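Local coordinates for protein D-alanyl-D-alanine carboxypeptidase (Enterococcus faecalis V583, PDB 5ZHF) that cleaves the C-terminal D-alanine from peptidoglycan-derived pentapeptides as a zinc-dependent carboxypeptidase and probably contributes to vancomycin resistance, at residues D87-I92 with Y161-E166. Residues are numbered along the deposited sequence; the frame is centred on the assembly and turned at random.
Sequences DGVYPI and YRWLDE
Asp87 and Val89, on the turn that joins helix 74-86 to strand 91-95, face Trp163 of helix 157-167, and the backbones come nearest at Val89 and Trp163, whose CA atoms are 7.5 Å apart. A Schellman motif ends helix 74-86: Val89 N bonds to Ala84 O and Gly88 N to Arg85 O, with Gly88 at C-prime in a positive-phi conformation. The chain then enters strand 91-95, an outermost strand of the four-stranded antiparallel sheet of this M15B peptidase. Across the contact, Tyr161 to Glu166 are helical, with Asp165 N bonded to Tyr161 O.

Trp163 supplies all the close contacts on the helix side. Its CG stands anti to the backbone N (chi1 -174°), which carries the indole out from the helix to the turn. Val89 covers one face of the ring at the pyrrole end, its two methyls dividing the work: CG2 lies 3.9 Å from Trp163 CD1, while CG1 sits 4.0 Å from Trp163 CB. The Trp163 side chain also packs on Ala84 of helix 74-86, so the buried residue joins helix 157-167 to both the end of that helix and the turn following it. Nearby, Pro91 and Leu164 both pack on Ile148 of strand 145-150. The contact lies away from the zinc site.

At the edge of the indole, Asp87, an exposed residue, brings up its carboxylate, whose charge would probably strengthen the bond. Carboxylate and ring planes are turned 62° apart, yet the acceptor lies almost in the indole plane: Trp163 NE1 donates to the anti lone pair of Asp87 OD2 over 2.8 Å, nearly straight at 174°.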
loop_
_atom_site.group_PDB
_atom_site.type_symbol
_atom_site.label_atom_id
_atom_site.label_comp_id
_atom_site.label_asym_id
_atom_site.label_seq_id
_atom_site.Cartn_x
_atom_site.Cartn_y
_atom_site.Cartn_z
ATOM N N ASP A 87 16.833 14.296 -0.866
ATOM C CA ASP A 87 16.777 14.463 -2.306
ATOM C C ASP A 87 15.826 15.578 -2.775
ATOM O O ASP A 87 15.544 15.682 -3.954
ATOM C CB ASP A 87 16.382 13.150 -2.993
ATOM C CG ASP A 87 17.500 12.138 -3.033
ATOM O OD1 ASP A 87 18.682 12.529 -3.038
ATOM O OD2 ASP A 87 17.175 10.928 -3.103
ATOM N N GLY A 88 15.335 16.385 -1.847
ATOM C CA GLY A 88 14.364 17.438 -2.181
ATOM C C GLY A 88 12.974 16.943 -2.544
ATOM O O GLY A 88 12.203 17.648 -3.219
ATOM N N VAL A 89 12.620 15.741 -2.078
ATOM C CA VAL A 89 11.331 15.135 -2.372
ATOM C C VAL A 89 10.578 15.051 -1.043
ATOM O O VAL A 89 11.111 14.546 -0.063
ATOM C CB VAL A 89 11.528 13.737 -3.009
ATOM C CG1 VAL A 89 10.201 13.014 -3.109
ATOM C CG2 VAL A 89 12.165 13.877 -4.382
ATOM N N TYR A 90 9.360 15.604 -0.978
ATOM C CA TYR A 90 8.666 15.802 0.300
ATOM C C TYR A 90 7.348 15.023 0.383
ATOM O O TYR A 90 6.305 15.491 -0.087
ATOM C CB TYR A 90 8.432 17.315 0.516
ATOM C CG TYR A 90 9.739 17.984 0.818
ATOM C CD1 TYR A 90 10.572 18.400 -0.217
ATOM C CD2 TYR A 90 10.179 18.119 2.126
ATOM C CE1 TYR A 90 11.794 18.983 0.051
ATOM C CE2 TYR A 90 11.408 18.691 2.407
ATOM C CZ TYR A 90 12.206 19.107 1.369
ATOM O OH TYR A 90 13.428 19.689 1.661
ATOM N N PRO A 91 7.394 13.788 0.922
ATOM C CA PRO A 91 6.182 12.982 0.973
ATOM C C PRO A 91 5.388 13.152 2.262
ATOM O O PRO A 91 5.883 13.713 3.240
ATOM C CB PRO A 91 6.709 11.528 0.860
ATOM C CG PRO A 91 8.137 11.610 1.296
ATOM C CD PRO A 91 8.587 13.027 1.327
ATOM N N ILE A 92 4.175 12.628 2.257
ATOM C CA ILE A 92 3.340 12.531 3.451
ATOM C C ILE A 92 2.707 11.147 3.464
ATOM O O ILE A 92 2.508 10.538 2.399
ATOM C CB ILE A 92 2.207 13.596 3.478
ATOM C CG1 ILE A 92 1.248 13.409 2.289
ATOM C CG2 ILE A 92 2.783 15.018 3.454
ATOM C CD1 ILE A 92 -0.021 14.261 2.388
ATOM N N TYR A 161 5.959 9.877 -6.526
ATOM C CA TYR A 161 5.719 8.522 -7.027
ATOM C C TYR A 161 6.924 7.977 -7.778
ATOM O O TYR A 161 7.303 6.809 -7.606
ATOM C CB TYR A 161 4.464 8.437 -7.902
ATOM C CG TYR A 161 3.182 8.893 -7.250
ATOM C CD1 TYR A 161 2.966 8.762 -5.867
ATOM C CD2 TYR A 161 2.148 9.431 -8.013
ATOM C CE1 TYR A 161 1.780 9.151 -5.281
ATOM C CE2 TYR A 161 0.972 9.843 -7.420
ATOM C CZ TYR A 161 0.787 9.695 -6.057
ATOM O OH TYR A 161 -0.389 10.107 -5.474
ATOM N N ARG A 162 7.561 8.833 -8.572
ATOM C CA ARG A 162 8.777 8.456 -9.274
ATOM C C ARG A 162 9.917 8.140 -8.309
ATOM O O ARG A 162 10.596 7.124 -8.472
ATOM C CB ARG A 162 9.186 9.534 -10.281
ATOM C CG ARG A 162 10.385 9.116 -11.118
ATOM C CD ARG A 162 10.740 10.184 -12.122
ATOM N NE ARG A 162 11.110 11.433 -11.476
ATOM C CZ ARG A 162 11.493 12.528 -12.126
ATOM N NH1 ARG A 162 11.573 12.530 -13.458
ATOM N NH2 ARG A 162 11.807 13.625 -11.440
ATOM N N TRP A 163 10.111 8.978 -7.281
ATOM C CA TRP A 163 11.164 8.753 -6.322
ATOM C C TRP A 163 10.925 7.435 -5.585
ATOM O O TRP A 163 11.864 6.657 -5.368
ATOM C CB TRP A 163 11.286 9.918 -5.336
ATOM C CG TRP A 163 12.471 9.785 -4.424
ATOM C CD1 TRP A 163 13.711 10.330 -4.610
ATOM C CD2 TRP A 163 12.543 9.025 -3.206
ATOM N NE1 TRP A 163 14.540 9.987 -3.583
ATOM C CE2 TRP A 163 13.862 9.162 -2.718
ATOM C CE3 TRP A 163 11.621 8.258 -2.471
ATOM C CZ2 TRP A 163 14.284 8.570 -1.535
ATOM C CZ3 TRP A 163 12.055 7.641 -1.301
ATOM C CH2 TRP A 163 13.368 7.809 -0.844
ATOM N N LEU A 164 9.675 7.199 -5.185
ATOM C CA LEU A 164 9.364 5.966 -4.454
ATOM C C LEU A 164 9.654 4.733 -5.332
ATOM O O LEU A 164 10.245 3.725 -4.854
ATOM C CB LEU A 164 7.909 5.967 -4.023
ATOM C CG LEU A 164 7.596 6.946 -2.905
ATOM C CD1 LEU A 164 6.102 7.146 -2.781
ATOM C CD2 LEU A 164 8.219 6.538 -1.571
ATOM N N ASP A 165 9.218 4.796 -6.583
ATOM C CA ASP A 165 9.411 3.678 -7.521
ATOM C C ASP A 165 10.874 3.289 -7.584
ATOM O O ASP A 165 11.220 2.094 -7.574
ATOM C CB ASP A 165 8.877 4.033 -8.926
ATOM C CG ASP A 165 9.125 2.915 -9.950
ATOM O OD1 ASP A 165 8.402 1.890 -9.908
ATOM O OD2 ASP A 165 10.057 3.061 -10.771
ATOM N N GLU A 166 11.737 4.295 -7.654
ATOM C CA GLU A 166 13.171 4.097 -7.866
ATOM C C GLU A 166 13.969 3.838 -6.584
ATOM O O GLU A 166 15.112 3.364 -6.652
ATOM C CB GLU A 166 13.723 5.318 -8.631
ATOM C CG GLU A 166 13.098 5.437 -10.018
ATOM C CD GLU A 166 13.360 6.766 -10.730
ATOM O OE1 GLU A 166 14.079 7.598 -10.202
ATOM O OE2 GLU A 166 12.797 6.969 -11.828
#